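Local coordinates for protein glutathione reductase (PDB 3O0H) that probably reduces glutathione disulfide to glutathione with electrons from NADPH, passed through a bound FAD and a redox-active disulfide, at residues Ser24-Gly33 and Arg152-Thr162; Ser34-Arg43 and Tyr120-Val129. All coordinates share one frame; numbering follows the deposited sequence. Where two conformers were deposited one is given.

Interaction 1. Residues Ser24-Gly33 and Arg152-Thr162; sequences SFDFDLFVIG and RISAEKILIAT. With FAD (flavin-adenine dinucleotide), chain H.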
loop_
_atom_site.group_PDB
_atom_site.type_symbol
_atom_site.label_atom_id
_atom_site.label_comp_id
_atom_site.label_asym_id
_atom_site.label_seq_id
_atom_site.Cartn_x
_atom_site.Cartn_y
_atom_site.Cartn_z
ATOM N N SER B 24 16.388 -33.585 38.491
ATOM C CA SER B 24 15.123 -33.152 37.833
ATOM C C SER B 24 14.720 -31.671 38.073
ATOM O O SER B 24 14.648 -31.178 39.217
ATOM C CB SER B 24 13.976 -34.030 38.290
ATOM O OG SER B 24 12.878 -33.857 37.400
ATOM N N PHE B 25 14.362 -31.000 36.985
ATOM C CA PHE B 25 14.061 -29.573 37.016
ATOM C C PHE B 25 12.583 -29.309 37.085
ATOM O O PHE B 25 11.767 -30.122 36.619
ATOM C CB PHE B 25 14.657 -28.925 35.766
ATOM C CG PHE B 25 16.148 -29.036 35.691
ATOM C CD1 PHE B 25 16.942 -28.365 36.591
ATOM C CD2 PHE B 25 16.754 -29.858 34.746
ATOM C CE1 PHE B 25 18.327 -28.479 36.554
ATOM C CE2 PHE B 25 18.140 -29.961 34.695
ATOM C CZ PHE B 25 18.921 -29.265 35.589
ATOM N N ASP B 26 12.210 -28.156 37.656
ATOM C CA ASP B 26 10.801 -27.830 37.749
ATOM C C ASP B 26 10.192 -27.663 36.356
ATOM O O ASP B 26 9.056 -28.030 36.151
ATOM C CB ASP B 26 10.540 -26.536 38.552
ATOM C CG ASP B 26 10.976 -26.626 39.999
ATOM O OD1 ASP B 26 10.788 -27.687 40.628
ATOM O OD2 ASP B 26 11.539 -25.622 40.476
ATOM N N PHE B 27 10.945 -27.134 35.401
ATOM C CA PHE B 27 10.448 -26.923 34.029
ATOM C C PHE B 27 11.505 -27.309 33.002
ATOM O O PHE B 27 12.691 -27.234 33.285
ATOM C CB PHE B 27 10.041 -25.456 33.786
ATOM C CG PHE B 27 8.920 -25.014 34.600
ATOM C CD1 PHE B 27 7.612 -25.188 34.163
ATOM C CD2 PHE B 27 9.147 -24.425 35.845
ATOM C CE1 PHE B 27 6.525 -24.761 34.956
ATOM C CE2 PHE B 27 8.055 -24.041 36.664
ATOM C CZ PHE B 27 6.765 -24.205 36.224
ATOM N N ASP B 28 11.054 -27.690 31.802
ATOM C CA ASP B 28 11.967 -27.975 30.682
ATOM C C ASP B 28 12.588 -26.669 30.159
ATOM O O ASP B 28 13.767 -26.627 29.748
ATOM C CB ASP B 28 11.249 -28.672 29.520
ATOM C CG ASP B 28 10.684 -30.038 29.889
ATOM O OD1 ASP B 28 11.376 -30.804 30.581
ATOM O OD2 ASP B 28 9.536 -30.309 29.472
ATOM N N LEU B 29 11.781 -25.609 30.214
ATOM C CA LEU B 29 12.147 -24.299 29.731
ATOM C C LEU B 29 11.488 -23.230 30.578
ATOM O O LEU B 29 10.252 -23.256 30.811
ATOM C CB LEU B 29 11.673 -24.125 28.290
ATOM C CG LEU B 29 11.911 -22.754 27.659
ATOM C CD1 LEU B 29 13.401 -22.498 27.490
ATOM C CD2 LEU B 29 11.183 -22.705 26.320
ATOM N N PHE B 30 12.303 -22.265 30.985
ATOM C CA PHE B 30 11.859 -21.051 31.688
ATOM C C PHE B 30 12.234 -19.871 30.821
ATOM O O PHE B 30 13.429 -19.633 30.540
ATOM C CB PHE B 30 12.530 -20.912 33.055
ATOM C CG PHE B 30 11.916 -19.883 33.960
ATOM C CD1 PHE B 30 12.101 -18.534 33.724
ATOM C CD2 PHE B 30 11.172 -20.275 35.082
ATOM C CE1 PHE B 30 11.578 -17.552 34.604
ATOM C CE2 PHE B 30 10.635 -19.348 35.923
ATOM C CZ PHE B 30 10.842 -17.949 35.693
ATOM N N VAL B 31 11.221 -19.086 30.470
ATOM C CA VAL B 31 11.418 -17.908 29.614
ATOM C C VAL B 31 11.321 -16.652 30.473
ATOM O O VAL B 31 10.339 -16.476 31.195
ATOM C CB VAL B 31 10.425 -17.878 28.476
ATOM C CG1 VAL B 31 10.636 -16.618 27.558
ATOM C CG2 VAL B 31 10.536 -19.173 27.660
ATOM N N ILE B 32 12.332 -15.777 30.362
ATOM C CA ILE B 32 12.361 -14.523 31.114
ATOM C C ILE B 32 11.923 -13.393 30.217
ATOM O O ILE B 32 12.674 -12.965 29.370
ATOM C CB ILE B 32 13.762 -14.198 31.726
ATOM C CG1 ILE B 32 14.294 -15.402 32.508
ATOM C CG2 ILE B 32 13.680 -12.939 32.663
ATOM C CD1 ILE B 32 15.843 -15.304 32.963
ATOM N N GLY B 33 10.674 -12.947 30.407
ATOM C CA GLY B 33 10.084 -11.833 29.654
ATOM C C GLY B 33 9.077 -12.366 28.624
ATOM O O GLY B 33 9.372 -13.263 27.884
ATOM N N ARG B 152 12.035 -19.876 44.412
ATOM C CA ARG B 152 13.038 -20.343 43.469
ATOM C C ARG B 152 12.446 -21.425 42.567
ATOM O O ARG B 152 11.661 -22.228 43.031
ATOM C CB ARG B 152 14.253 -20.817 44.250
ATOM C CG ARG B 152 14.960 -19.590 44.798
ATOM C CD ARG B 152 16.199 -19.892 45.534
ATOM N NE ARG B 152 16.854 -18.677 45.989
ATOM C CZ ARG B 152 18.095 -18.662 46.447
ATOM N NH1 ARG B 152 18.785 -19.786 46.500
ATOM N NH2 ARG B 152 18.661 -17.531 46.850
ATOM N N ILE B 153 12.701 -21.323 41.273
ATOM C CA ILE B 153 12.186 -22.220 40.251
ATOM C C ILE B 153 13.391 -22.701 39.472
ATOM O O ILE B 153 14.188 -21.893 39.031
ATOM C CB ILE B 153 11.249 -21.474 39.231
ATOM C CG1 ILE B 153 10.067 -20.768 39.934
ATOM C CG2 ILE B 153 10.769 -22.430 38.125
ATOM C CD1 ILE B 153 9.154 -21.689 40.588
ATOM N N SER B 154 13.500 -24.006 39.237
ATOM C CA SER B 154 14.583 -24.516 38.423
ATOM C C SER B 154 14.129 -24.892 37.026
ATOM O O SER B 154 12.963 -25.231 36.803
ATOM C CB SER B 154 15.239 -25.729 39.070
ATOM O OG SER B 154 14.336 -26.826 39.039
ATOM N N ALA B 155 15.079 -24.897 36.102
ATOM C CA ALA B 155 14.780 -25.190 34.707
ATOM C C ALA B 155 15.970 -25.758 33.974
ATOM O O ALA B 155 17.121 -25.369 34.211
ATOM C CB ALA B 155 14.256 -23.922 33.972
ATOM N N GLU B 156 15.674 -26.668 33.063
ATOM C CA GLU B 156 16.710 -27.288 32.285
ATOM C C GLU B 156 17.308 -26.326 31.305
ATOM O O GLU B 156 18.514 -26.323 31.143
ATOM C CB GLU B 156 16.171 -28.505 31.507
ATOM C CG GLU B 156 17.255 -29.263 30.755
ATOM C CD GLU B 156 16.761 -30.618 30.219
ATOM O OE1 GLU B 156 15.528 -30.920 30.275
ATOM O OE2 GLU B 156 17.626 -31.394 29.748
ATOM N N LYS B 157 16.442 -25.605 30.600
ATOM C CA LYS B 157 16.805 -24.631 29.590
ATOM C C LYS B 157 16.232 -23.305 30.037
ATOM O O LYS B 157 15.154 -23.258 30.609
ATOM C CB LYS B 157 16.244 -24.987 28.224
ATOM C CG LYS B 157 16.872 -26.207 27.569
ATOM C CD LYS B 157 16.163 -26.542 26.231
ATOM C CE LYS B 157 16.728 -27.770 25.534
ATOM N NZ LYS B 157 16.851 -28.952 26.376
ATOM N N ILE B 158 16.974 -22.241 29.804
ATOM C CA ILE B 158 16.495 -20.877 30.134
ATOM C C ILE B 158 16.649 -19.957 28.921
ATOM O O ILE B 158 17.721 -19.951 28.292
ATOM C CB ILE B 158 17.213 -20.298 31.383
ATOM C CG1 ILE B 158 16.920 -21.140 32.634
ATOM C CG2 ILE B 158 16.773 -18.877 31.682
ATOM C CD1 ILE B 158 17.919 -20.942 33.676
ATOM N N LEU B 159 15.580 -19.190 28.624
ATOM C CA LEU B 159 15.559 -18.229 27.524
ATOM C C LEU B 159 15.460 -16.806 28.068
ATOM O O LEU B 159 14.504 -16.463 28.752
ATOM C CB LEU B 159 14.374 -18.480 26.569
ATOM C CG LEU B 159 14.271 -17.505 25.400
ATOM C CD1 LEU B 159 15.579 -17.592 24.513
ATOM C CD2 LEU B 159 13.016 -17.753 24.571
ATOM N N ILE B 160 16.469 -16.009 27.758
ATOM C CA ILE B 160 16.528 -14.613 28.156
ATOM C C ILE B 160 15.840 -13.828 27.034
ATOM O O ILE B 160 16.321 -13.797 25.898
ATOM C CB ILE B 160 17.958 -14.095 28.310
ATOM C CG1 ILE B 160 18.747 -14.954 29.323
ATOM C CG2 ILE B 160 17.930 -12.587 28.692
ATOM C CD1 ILE B 160 20.354 -14.851 29.147
ATOM N N ALA B 161 14.719 -13.206 27.377
ATOM C CA ALA B 161 13.894 -12.430 26.420
ATOM C C ALA B 161 13.402 -11.101 27.092
ATOM O O ALA B 161 12.225 -10.723 27.007
ATOM C CB ALA B 161 12.707 -13.298 25.908
ATOM N N THR B 162 14.331 -10.400 27.721
ATOM C CA THR B 162 14.024 -9.263 28.581
ATOM C C THR B 162 13.962 -7.914 27.891
ATOM O O THR B 162 13.646 -6.885 28.543
ATOM C CB THR B 162 15.045 -9.186 29.755
ATOM O OG1 THR B 162 16.360 -9.193 29.224
ATOM C CG2 THR B 162 14.863 -10.412 30.652
HETATM P PA FAD H . 10.012 -6.849 24.768
HETATM O O1A FAD H . 10.436 -5.476 25.194
HETATM O O2A FAD H . 8.817 -6.873 23.854
HETATM O O5B FAD H . 9.724 -7.814 26.008
HETATM C C5B FAD H . 10.550 -7.906 27.150
HETATM C C4B FAD H . 9.617 -8.230 28.299
HETATM O O4B FAD H . 10.340 -8.694 29.430
HETATM C C3B FAD H . 8.787 -7.044 28.776
HETATM O O3B FAD H . 7.400 -7.394 28.810
HETATM C C2B FAD H . 9.302 -6.758 30.175
HETATM O O2B FAD H . 8.265 -6.317 31.018
HETATM C C1B FAD H . 9.796 -8.085 30.642
HETATM N N9A FAD H . 10.961 -8.200 31.535
HETATM C C8A FAD H . 12.184 -7.613 31.399
HETATM N N7A FAD H . 12.995 -8.103 32.349
HETATM C C5A FAD H . 12.276 -9.006 33.079
HETATM C C6A FAD H . 12.605 -9.856 34.102
HETATM N N6A FAD H . 13.825 -9.884 34.661
HETATM N N1A FAD H . 11.641 -10.692 34.611
HETATM C C2A FAD H . 10.382 -10.694 34.057
HETATM N N3A FAD H . 10.062 -9.880 33.022
HETATM C C4A FAD H . 11.028 -9.091 32.531
HETATM N N1 FAD H . 9.344 -2.260 16.612
HETATM C C2 FAD H . 8.836 -2.488 15.349
HETATM O O2 FAD H . 9.133 -3.508 14.675
HETATM N N3 FAD H . 7.989 -1.599 14.816
HETATM C C4 FAD H . 7.565 -0.468 15.494
HETATM O O4 FAD H . 6.746 0.264 14.923
HETATM C C4X FAD H . 8.073 -0.228 16.771
HETATM N N5 FAD H . 7.684 0.860 17.503
HETATM C C5X FAD H . 8.195 1.019 18.791
HETATM C C6 FAD H . 7.801 2.137 19.506
HETATM C C7 FAD H . 8.265 2.343 20.799
HETATM C C7M FAD H . 7.791 3.577 21.547
HETATM C C8 FAD H . 9.120 1.425 21.376
HETATM C C8M FAD H . 9.672 1.648 22.769
HETATM C C9 FAD H . 9.541 0.315 20.653
HETATM C C9A FAD H . 9.079 0.114 19.348
HETATM N N10 FAD H . 9.458 -0.981 18.590
HETATM C C10 FAD H . 8.946 -1.160 17.330
HETATM C "C1'" FAD H . 10.408 -1.995 19.095
HETATM C "C2'" FAD H . 9.749 -3.228 19.659
HETATM O "O2'" FAD H . 8.936 -2.846 20.752
HETATM C "C3'" FAD H . 10.833 -4.166 20.122
HETATM O "O3'" FAD H . 11.844 -4.375 19.152
HETATM C "C4'" FAD H . 10.230 -5.463 20.616
HETATM O "O4'" FAD H . 9.277 -5.159 21.637
HETATM C "C5'" FAD H . 11.303 -6.372 21.202
HETATM O "O5'" FAD H . 10.729 -7.633 21.610
HETATM P P FAD H . 11.468 -8.385 22.820
HETATM O O1P FAD H . 10.858 -9.756 23.010
HETATM O O2P FAD H . 12.960 -8.406 22.566
HETATM O O3P FAD H . 11.331 -7.495 24.124
HETATM O O HOH W 1 14.977 -28.556 41.019
HETATM O O HOH W 2 12.675 -25.422 42.780
HETATM O O HOH W 3 14.473 -28.702 28.034
#
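D26 and S154 grip each other twice: the backbone N of S154 donates to OD2 of D26 over 2.8 Å, nearly straight at 173°, and the backbone N of D26 donates to OG of S154 over 2.9 Å. OD2 receives its N-H on the anti side, 34° out of the carboxylate plane, and also accepts a hydrogen bond from a water. With chi1 at 69°, OG of S154 sits between its own backbone N and carbonyl carbon, which turns it to the D26 amide. F27 then pairs with A155, both chains turn a corner, and L29 to I32 pair in parallel with K157 to I160. Here N of I32 donates to O of L159 over 2.8 Å. Packing follows on both faces. CG2 of I153 lies at the ring edges of both F27 and F30, while CA of E156 makes a CH-pi contact over the face of F25, 3.9 Å from its centroid. V31 and L159 lie side by side. At the far end CG2 of I32 presses on CG2 of T162 at a tight 3.4 Å, beside the FAD adenine. Strand 27-32 is central in the parallel sheet of an FAD-binding Rossmann-type domain: strand 52-55 pairs along its other edge, and strand 321-323 lies beyond strand 158-160. Strand 152-155 instead edges an antiparallel sheet, next to strand 143-146.

Interaction 2. Residues Ser34-Arg43 and Tyr120-Val129; sequences SGSGGVRAAR and YREGLQNSNV. With FAD (flavin-adenine dinucleotide), chain H.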
loop_
_atom_site.group_PDB
_atom_site.type_symbol
_atom_site.label_atom_id
_atom_site.label_comp_id
_atom_site.label_asym_id
_atom_site.label_seq_id
_atom_site.Cartn_x
_atom_site.Cartn_y
_atom_site.Cartn_z
ATOM N N SER B 34 7.863 -11.827 28.653
ATOM C CA SER B 34 6.791 -12.230 27.779
ATOM C C SER B 34 6.525 -11.183 26.714
ATOM O O SER B 34 5.381 -10.843 26.469
ATOM C CB SER B 34 5.527 -12.512 28.589
ATOM O OG SER B 34 4.580 -13.241 27.819
ATOM N N GLY B 35 7.574 -10.667 26.074
ATOM C CA GLY B 35 7.373 -9.737 24.965
ATOM C C GLY B 35 7.338 -10.454 23.627
ATOM O O GLY B 35 7.054 -11.648 23.554
ATOM N N SER B 36 7.629 -9.722 22.554
ATOM C CA SER B 36 7.460 -10.257 21.208
ATOM C C SER B 36 8.152 -11.629 21.022
ATOM O O SER B 36 7.538 -12.592 20.485
ATOM C CB SER B 36 7.949 -9.254 20.174
ATOM O OG SER B 36 7.169 -8.054 20.256
ATOM N N GLY B 37 9.401 -11.709 21.481
ATOM C CA GLY B 37 10.213 -12.897 21.333
ATOM C C GLY B 37 9.865 -13.974 22.353
ATOM O O GLY B 37 9.649 -15.124 21.983
ATOM N N GLY B 38 9.805 -13.587 23.631
ATOM C CA GLY B 38 9.523 -14.534 24.716
ATOM C C GLY B 38 8.191 -15.242 24.574
ATOM O O GLY B 38 8.080 -16.448 24.788
ATOM N N VAL B 39 7.160 -14.478 24.233
ATOM C CA VAL B 39 5.812 -15.048 24.182
ATOM C C VAL B 39 5.698 -16.012 23.014
ATOM O O VAL B 39 5.024 -17.076 23.137
ATOM C CB VAL B 39 4.732 -13.936 24.188
ATOM C CG1 VAL B 39 4.612 -13.280 22.821
ATOM C CG2 VAL B 39 3.402 -14.507 24.662
ATOM N N ARG B 40 6.394 -15.723 21.905
ATOM C CA ARG B 40 6.388 -16.628 20.761
ATOM C C ARG B 40 7.082 -17.926 21.116
ATOM O O ARG B 40 6.532 -18.989 20.867
ATOM C CB ARG B 40 7.047 -16.045 19.506
ATOM C CG ARG B 40 7.042 -17.039 18.292
ATOM C CD ARG B 40 5.629 -17.370 17.765
ATOM N NE ARG B 40 4.887 -16.190 17.290
ATOM C CZ ARG B 40 4.862 -15.775 16.010
ATOM N NH1 ARG B 40 5.567 -16.378 15.047
ATOM N NH2 ARG B 40 4.185 -14.708 15.704
ATOM N N ALA B 41 8.278 -17.818 21.716
ATOM C CA ALA B 41 9.080 -18.978 22.072
ATOM C C ALA B 41 8.367 -19.895 23.056
ATOM O O ALA B 41 8.347 -21.129 22.892
ATOM C CB ALA B 41 10.440 -18.530 22.683
ATOM N N ALA B 42 7.836 -19.304 24.104
ATOM C CA ALA B 42 7.163 -20.062 25.147
ATOM C C ALA B 42 5.925 -20.801 24.639
ATOM O O ALA B 42 5.744 -21.971 24.981
ATOM C CB ALA B 42 6.787 -19.166 26.308
ATOM N N ARG B 43 5.084 -20.125 23.842
ATOM C CA ARG B 43 3.838 -20.736 23.317
ATOM C C ARG B 43 4.201 -21.903 22.425
ATOM O O ARG B 43 3.589 -22.986 22.542
ATOM C CB ARG B 43 2.953 -19.727 22.567
ATOM C CG ARG B 43 1.708 -20.340 21.862
ATOM C CD ARG B 43 0.757 -19.231 21.292
ATOM N NE ARG B 43 1.412 -18.409 20.276
ATOM C CZ ARG B 43 1.611 -18.756 18.997
ATOM N NH1 ARG B 43 2.227 -17.908 18.182
ATOM N NH2 ARG B 43 1.186 -19.914 18.507
ATOM N N TYR B 120 -2.741 -12.731 24.102
ATOM C CA TYR B 120 -1.411 -13.298 24.374
ATOM C C TYR B 120 -1.376 -14.222 25.588
ATOM O O TYR B 120 -0.818 -15.336 25.540
ATOM C CB TYR B 120 -0.350 -12.234 24.480
ATOM C CG TYR B 120 0.051 -11.689 23.126
ATOM C CD1 TYR B 120 -0.410 -10.468 22.686
ATOM C CD2 TYR B 120 0.885 -12.419 22.269
ATOM C CE1 TYR B 120 -0.042 -9.953 21.426
ATOM C CE2 TYR B 120 1.248 -11.922 20.991
ATOM C CZ TYR B 120 0.764 -10.678 20.588
ATOM O OH TYR B 120 1.106 -10.148 19.344
ATOM N N ARG B 121 -1.987 -13.772 26.669
ATOM C CA ARG B 121 -2.105 -14.600 27.869
ATOM C C ARG B 121 -2.802 -15.939 27.588
ATOM O O ARG B 121 -2.313 -17.006 27.993
ATOM C CB ARG B 121 -2.822 -13.791 28.954
ATOM C CG ARG B 121 -3.008 -14.523 30.268
ATOM C CD ARG B 121 -3.847 -13.734 31.285
ATOM N NE ARG B 121 -3.513 -14.172 32.643
ATOM C CZ ARG B 121 -2.434 -13.774 33.331
ATOM N NH1 ARG B 121 -1.576 -12.881 32.831
ATOM N NH2 ARG B 121 -2.224 -14.257 34.548
ATOM N N GLU B 122 -3.931 -15.886 26.881
ATOM C CA GLU B 122 -4.673 -17.093 26.469
ATOM C C GLU B 122 -3.822 -18.042 25.623
ATOM O O GLU B 122 -3.885 -19.260 25.762
ATOM C CB GLU B 122 -5.876 -16.725 25.610
ATOM C CG GLU B 122 -7.103 -16.354 26.332
ATOM C CD GLU B 122 -8.373 -16.838 25.611
ATOM O OE1 GLU B 122 -8.384 -17.136 24.386
ATOM O OE2 GLU B 122 -9.376 -16.935 26.291
ATOM N N GLY B 123 -3.057 -17.471 24.708
ATOM C CA GLY B 123 -2.188 -18.283 23.842
ATOM C C GLY B 123 -1.165 -19.046 24.650
ATOM O O GLY B 123 -0.915 -20.218 24.400
ATOM N N LEU B 124 -0.598 -18.388 25.643
ATOM C CA LEU B 124 0.367 -19.032 26.553
ATOM C C LEU B 124 -0.314 -20.139 27.315
ATOM O O LEU B 124 0.189 -21.253 27.423
ATOM C CB LEU B 124 0.930 -18.030 27.542
ATOM C CG LEU B 124 1.859 -16.967 26.996
ATOM C CD1 LEU B 124 2.131 -15.830 27.989
ATOM C CD2 LEU B 124 3.170 -17.620 26.544
ATOM N N GLN B 125 -1.507 -19.858 27.810
ATOM C CA GLN B 125 -2.220 -20.818 28.651
ATOM C C GLN B 125 -2.781 -21.979 27.875
ATOM O O GLN B 125 -2.822 -23.072 28.420
ATOM C CB GLN B 125 -3.302 -20.100 29.467
ATOM C CG GLN B 125 -2.619 -19.078 30.410
ATOM C CD GLN B 125 -3.588 -18.221 31.202
ATOM O OE1 GLN B 125 -4.733 -17.975 30.780
ATOM N NE2 GLN B 125 -3.135 -17.795 32.390
ATOM N N ASN B 126 -3.186 -21.752 26.615
ATOM C CA ASN B 126 -3.611 -22.843 25.716
ATOM C C ASN B 126 -2.478 -23.842 25.498
ATOM O O ASN B 126 -2.735 -25.022 25.242
ATOM C CB ASN B 126 -4.010 -22.377 24.291
ATOM C CG ASN B 126 -5.246 -21.517 24.235
ATOM O OD1 ASN B 126 -6.125 -21.555 25.102
ATOM N ND2 ASN B 126 -5.329 -20.726 23.149
ATOM N N SER B 127 -1.236 -23.349 25.528
ATOM C CA SER B 127 -0.052 -24.189 25.410
ATOM C C SER B 127 0.491 -24.670 26.746
ATOM O O SER B 127 1.646 -25.099 26.796
ATOM C CB SER B 127 1.089 -23.400 24.756
ATOM O OG SER B 127 0.797 -23.208 23.406
ATOM N N ASN B 128 -0.326 -24.545 27.805
ATOM C CA ASN B 128 -0.025 -25.015 29.178
ATOM C C ASN B 128 1.184 -24.315 29.802
ATOM O O ASN B 128 1.726 -24.796 30.770
ATOM C CB ASN B 128 0.146 -26.537 29.214
ATOM C CG ASN B 128 -1.041 -27.259 28.588
ATOM O OD1 ASN B 128 -0.875 -28.134 27.733
ATOM N ND2 ASN B 128 -2.253 -26.849 28.978
ATOM N N VAL B 129 1.562 -23.151 29.291
ATOM C CA VAL B 129 2.675 -22.425 29.878
ATOM C C VAL B 129 2.236 -21.804 31.210
ATOM O O VAL B 129 1.181 -21.147 31.247
ATOM C CB VAL B 129 3.132 -21.314 28.920
ATOM C CG1 VAL B 129 4.261 -20.448 29.562
ATOM C CG2 VAL B 129 3.576 -21.945 27.600
HETATM P PA FAD H . 10.012 -6.849 24.768
HETATM O O1A FAD H . 10.436 -5.476 25.194
HETATM O O2A FAD H . 8.817 -6.873 23.854
HETATM O O5B FAD H . 9.724 -7.814 26.008
HETATM C C5B FAD H . 10.550 -7.906 27.150
HETATM C C4B FAD H . 9.617 -8.230 28.299
HETATM O O4B FAD H . 10.340 -8.694 29.430
HETATM C C3B FAD H . 8.787 -7.044 28.776
HETATM O O3B FAD H . 7.400 -7.394 28.810
HETATM C C2B FAD H . 9.302 -6.758 30.175
HETATM O O2B FAD H . 8.265 -6.317 31.018
HETATM C C1B FAD H . 9.796 -8.085 30.642
HETATM N N9A FAD H . 10.961 -8.200 31.535
HETATM C C8A FAD H . 12.184 -7.613 31.399
HETATM N N7A FAD H . 12.995 -8.103 32.349
HETATM C C5A FAD H . 12.276 -9.006 33.079
HETATM C C6A FAD H . 12.605 -9.856 34.102
HETATM N N6A FAD H . 13.825 -9.884 34.661
HETATM N N1A FAD H . 11.641 -10.692 34.611
HETATM C C2A FAD H . 10.382 -10.694 34.057
HETATM N N3A FAD H . 10.062 -9.880 33.022
HETATM C C4A FAD H . 11.028 -9.091 32.531
HETATM N N1 FAD H . 9.344 -2.260 16.612
HETATM C C2 FAD H . 8.836 -2.488 15.349
HETATM O O2 FAD H . 9.133 -3.508 14.675
HETATM N N3 FAD H . 7.989 -1.599 14.816
HETATM C C4 FAD H . 7.565 -0.468 15.494
HETATM O O4 FAD H . 6.746 0.264 14.923
HETATM C C4X FAD H . 8.073 -0.228 16.771
HETATM N N5 FAD H . 7.684 0.860 17.503
HETATM C C5X FAD H . 8.195 1.019 18.791
HETATM C C6 FAD H . 7.801 2.137 19.506
HETATM C C7 FAD H . 8.265 2.343 20.799
HETATM C C7M FAD H . 7.791 3.577 21.547
HETATM C C8 FAD H . 9.120 1.425 21.376
HETATM C C8M FAD H . 9.672 1.648 22.769
HETATM C C9 FAD H . 9.541 0.315 20.653
HETATM C C9A FAD H . 9.079 0.114 19.348
HETATM N N10 FAD H . 9.458 -0.981 18.590
HETATM C C10 FAD H . 8.946 -1.160 17.330
HETATM C "C1'" FAD H . 10.408 -1.995 19.095
HETATM C "C2'" FAD H . 9.749 -3.228 19.659
HETATM O "O2'" FAD H . 8.936 -2.846 20.752
HETATM C "C3'" FAD H . 10.833 -4.166 20.122
HETATM O "O3'" FAD H . 11.844 -4.375 19.152
HETATM C "C4'" FAD H . 10.230 -5.463 20.616
HETATM O "O4'" FAD H . 9.277 -5.159 21.637
HETATM C "C5'" FAD H . 11.303 -6.372 21.202
HETATM O "O5'" FAD H . 10.729 -7.633 21.610
HETATM P P FAD H . 11.468 -8.385 22.820
HETATM O O1P FAD H . 10.858 -9.756 23.010
HETATM O O2P FAD H . 12.960 -8.406 22.566
HETATM O O3P FAD H . 11.331 -7.495 24.124
#
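L124 reaches across to the first turns of helix 36-47 and shows how one branched side chain can join two helices. Its CB leaves the backbone with CG anti to the carbonyl carbon (chi1 -70°), and the extended second torsion carries the methyl groups over V39. CG already lies 3.7 Å from CG2 of V39. Beyond it the branches part: CD2 packs on the same V39 methyl at 3.6 Å and also touches CB of A42, whereas CD1 lies 3.8 Å from CG2 of V39. The V39 and L124 side chains cross at about a right angle. The other V39 methyl, CG1, stands between its backbone N and carbonyl carbon and approaches the Y120 ring obliquely, 3.9 Å from CD2. Further along, CG2 of V129 rests against the carbonyl O of A42.

At the end of the contact CG of R43 lies alongside OG of S127, and its CD passes over the backbone of G123, whose lack of a side chain lets the arginine come close. OG of S127 donates to the backbone O of R43 over 2.9 Å, tilted 25° from the carbonyl plane. S127 follows the last turn of helix 102-126, which ends in a Schellman motif with N128 in the positive-phi position. I60 and strand 52-55 close over the same apolar patch.

The chemistry is therefore mostly apolar, with a single hydrogen bond between the segments at one end. The apolar seam fixes the flank of helix 36-47, whose N-terminal end meets the cofactor; there N of G37 donates to FAD O1P, and the amides of this first turn would be expected to ease the negative charge of the pyrophosphate.

Interactions 1 and 2 are successive parts of one dinucleotide-binding unit: strand 27-32 of interaction 1 runs through the glycine-rich turn into helix 36-47 of interaction 2, in keeping with a Rossmann-type GxGxxG motif at G33, G35 and G38. Their centres lie about 14 Å apart, yet the helix packs directly on the sheet, with CD2 of L159 only 3.3 Å from CB of A41 and CG1 of V31 3.7 Å from CA of G38. FAD spans both. The end of interaction 1 borders its adenosine part, while the start of the helix meets the pyrophosphate with its backbone amides; the flavin ring extends beyond both contacts.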